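Local structure of trypsin inhibitor 3 (Spinacia oleracea, 4AOR) at residues D[4-12]-D[16-24]. The protein inhibits trypsin, acting as a small, disulfide-knotted plant inhibitor of serine endopeptidases. Numbering follows the deposited sequence.
Sequences CSPSGAICS and PPEQCCSGA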
loop_
_atom_site.group_PDB
_atom_site.type_symbol
_atom_site.label_atom_id
_atom_site.label_comp_id
_atom_site.label_asym_id
_atom_site.label_seq_id
_atom_site.Cartn_x
_atom_site.Cartn_y
_atom_site.Cartn_z
ATOM N N CYS D 4 8.883 20.603 10.626
ATOM C CA CYS D 4 8.801 20.321 9.184
ATOM C C CYS D 4 9.721 19.177 8.777
ATOM O O CYS D 4 10.779 18.966 9.373
ATOM C CB CYS D 4 9.123 21.569 8.353
ATOM S SG CYS D 4 10.856 22.146 8.394
ATOM N N SER D 5 9.327 18.450 7.734
ATOM C CA SER D 5 10.077 17.276 7.313
ATOM C C SER D 5 11.142 17.624 6.268
ATOM O O SER D 5 10.891 18.384 5.326
ATOM C CB SER D 5 9.125 16.202 6.762
ATOM O OG SER D 5 8.087 15.862 7.656
ATOM N N PRO D 6 12.344 17.058 6.428
ATOM C CA PRO D 6 13.490 17.256 5.544
ATOM C C PRO D 6 13.263 16.695 4.154
ATOM O O PRO D 6 12.355 15.894 3.976
ATOM C CB PRO D 6 14.601 16.451 6.236
ATOM C CG PRO D 6 13.876 15.458 7.076
ATOM C CD PRO D 6 12.661 16.167 7.560
ATOM N N SER D 7 14.099 17.095 3.197
ATOM C CA SER D 7 14.025 16.576 1.830
ATOM C C SER D 7 14.147 15.056 1.805
ATOM O O SER D 7 15.006 14.474 2.478
ATOM C CB SER D 7 15.094 17.224 0.958
ATOM O OG SER D 7 14.856 18.623 0.942
ATOM N N GLY D 8 13.254 14.415 1.062
ATOM C CA GLY D 8 13.282 12.963 0.953
ATOM C C GLY D 8 12.375 12.263 1.940
ATOM O O GLY D 8 12.114 11.063 1.796
ATOM N N ALA D 9 11.853 13.000 2.917
ATOM C CA ALA D 9 10.982 12.388 3.915
ATOM C C ALA D 9 9.659 12.028 3.258
ATOM O O ALA D 9 9.223 12.690 2.320
ATOM C CB ALA D 9 10.720 13.351 5.092
ATOM N N ILE D 10 8.991 11.018 3.801
ATOM C CA ILE D 10 7.626 10.727 3.407
ATOM C C ILE D 10 6.709 11.895 3.779
ATOM O O ILE D 10 6.856 12.507 4.851
ATOM C CB ILE D 10 7.100 9.517 4.193
ATOM C CG1 ILE D 10 7.951 8.282 3.886
ATOM C CG2 ILE D 10 5.625 9.259 3.864
ATOM C CD1 ILE D 10 7.678 7.113 4.877
ATOM N N CYS D 11 5.752 12.183 2.918
ATOM C CA CYS D 11 4.724 13.150 3.234
ATOM C C CYS D 11 3.416 12.752 2.578
ATOM O O CYS D 11 3.321 11.673 1.987
ATOM C CB CYS D 11 5.149 14.567 2.812
ATOM S SG CYS D 11 5.549 14.737 1.058
ATOM N N SER D 12 2.432 13.633 2.673
ATOM C CA SER D 12 1.063 13.326 2.248
ATOM C C SER D 12 0.591 14.168 1.101
ATOM O O SER D 12 0.631 15.390 1.176
ATOM C CB SER D 12 0.083 13.547 3.386
ATOM O OG SER D 12 -1.257 13.264 2.970
ATOM N N PRO D 16 -0.750 20.139 3.529
ATOM C CA PRO D 16 -0.295 21.419 2.972
ATOM C C PRO D 16 1.195 21.420 2.640
ATOM O O PRO D 16 1.926 20.587 3.168
ATOM C CB PRO D 16 -0.579 22.405 4.111
ATOM C CG PRO D 16 -0.498 21.584 5.353
ATOM C CD PRO D 16 -0.998 20.201 4.978
ATOM N N PRO D 17 1.643 22.350 1.770
ATOM C CA PRO D 17 3.072 22.454 1.425
ATOM C C PRO D 17 3.977 22.532 2.661
ATOM O O PRO D 17 5.106 21.991 2.614
ATOM C CB PRO D 17 3.145 23.754 0.594
ATOM C CG PRO D 17 1.759 23.848 -0.060
ATOM C CD PRO D 17 0.793 23.264 0.979
ATOM N N GLU D 18 3.499 23.140 3.751
ATOM C CA GLU D 18 4.342 23.312 4.943
ATOM C C GLU D 18 4.636 22.021 5.713
ATOM O O GLU D 18 5.367 22.060 6.698
ATOM C CB GLU D 18 3.811 24.384 5.912
ATOM C CG GLU D 18 3.225 25.624 5.244
ATOM C CD GLU D 18 1.772 25.417 4.827
ATOM O OE1 GLU D 18 0.889 25.371 5.718
ATOM O OE2 GLU D 18 1.518 25.278 3.613
ATOM N N GLN D 19 4.095 20.881 5.268
ATOM C CA GLN D 19 4.585 19.591 5.771
ATOM C C GLN D 19 6.083 19.468 5.649
ATOM O O GLN D 19 6.743 18.793 6.458
ATOM C CB GLN D 19 4.048 18.434 4.919
ATOM C CG GLN D 19 2.623 18.035 5.107
ATOM C CD GLN D 19 2.245 17.027 4.028
ATOM O OE1 GLN D 19 2.310 15.817 4.249
ATOM N NE2 GLN D 19 1.909 17.526 2.836
ATOM N N CYS D 20 6.609 20.050 4.570
ATOM C CA CYS D 20 7.984 19.853 4.165
ATOM C C CYS D 20 8.753 21.149 4.363
ATOM O O CYS D 20 8.237 22.226 4.032
ATOM C CB CYS D 20 8.047 19.483 2.680
ATOM S SG CYS D 20 7.246 17.885 2.262
ATOM N N CYS D 21 9.980 21.038 4.867
ATOM C CA CYS D 21 10.825 22.217 5.025
ATOM C C CYS D 21 10.931 22.978 3.703
ATOM O O CYS D 21 10.887 24.217 3.691
ATOM C CB CYS D 21 12.213 21.830 5.547
ATOM S SG CYS D 21 12.155 21.111 7.182
ATOM N N SER D 22 10.995 22.227 2.598
ATOM C CA SER D 22 11.174 22.772 1.250
ATOM C C SER D 22 9.912 23.382 0.656
ATOM O O SER D 22 9.964 24.070 -0.360
ATOM C CB SER D 22 11.629 21.669 0.307
ATOM O OG SER D 22 10.542 20.790 0.091
ATOM N N GLY D 23 8.770 23.101 1.268
ATOM C CA GLY D 23 7.522 23.685 0.832
ATOM C C GLY D 23 6.928 22.976 -0.368
ATOM O O GLY D 23 5.982 23.487 -0.980
ATOM N N ALA D 24 7.476 21.807 -0.708
ATOM C CA ALA D 24 6.907 20.995 -1.786
ATOM C C ALA D 24 6.862 19.519 -1.423
ATOM O O ALA D 24 7.892 18.904 -1.145
ATOM C CB ALA D 24 7.686 21.172 -3.059
HETATM O O HOH W 1 11.678 19.350 2.825
HETATM O O HOH W 2 5.519 17.578 8.767
#
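Covalently, Cys-4 and Cys-21 join the two segments through a disulfide whose C-S-S-C torsion of 89° is close to a right angle. The SG of Cys-4 reaches its partner from a position between its own backbone N and carbonyl carbon (chi1 69°). Backbone hydrogen bonds continue the link on the adjoining residues: Ser-5 N donates to Gln-19 O at 2.9 Å, and Cys-21 N returns a bond of 2.8 Å to Ser-5 O, making a single beta bridge between Ser-5 and Cys-20. A water donates to Ser-5 O and accepts from Ser-22 N, adding a water-mediated link between the backbones. Two further half-cystines meet in the buried interior, Cys-11 SG lying 3.8 Å from Cys-20 SG without a bond between them; Cys-11 is tied instead to strand 25-27 through Cys-25, and Cys-20 to strand 34-36 through Cys-36. Together the three bridges form the disulfide-through-disulfide knot that defines a knottin. Side-chain hydrogen bonding is the work of Gln-19, whose amide oxygen and nitrogen both bond to the backbone of Ser-12. Gln-19 OE1 accepts from Ser-12 N at 2.7 Å on an in-plane lone pair, while Gln-19 NE2 gives one hydrogen to Ser-12 O at 3.0 Å. Gln-19 NE2 also donates to Pro-16 O at 3.1 Å, from above that carbonyl's plane, whereas Gln-19 N approaches the opposite face; three bonds thus fix the rotation of the amide.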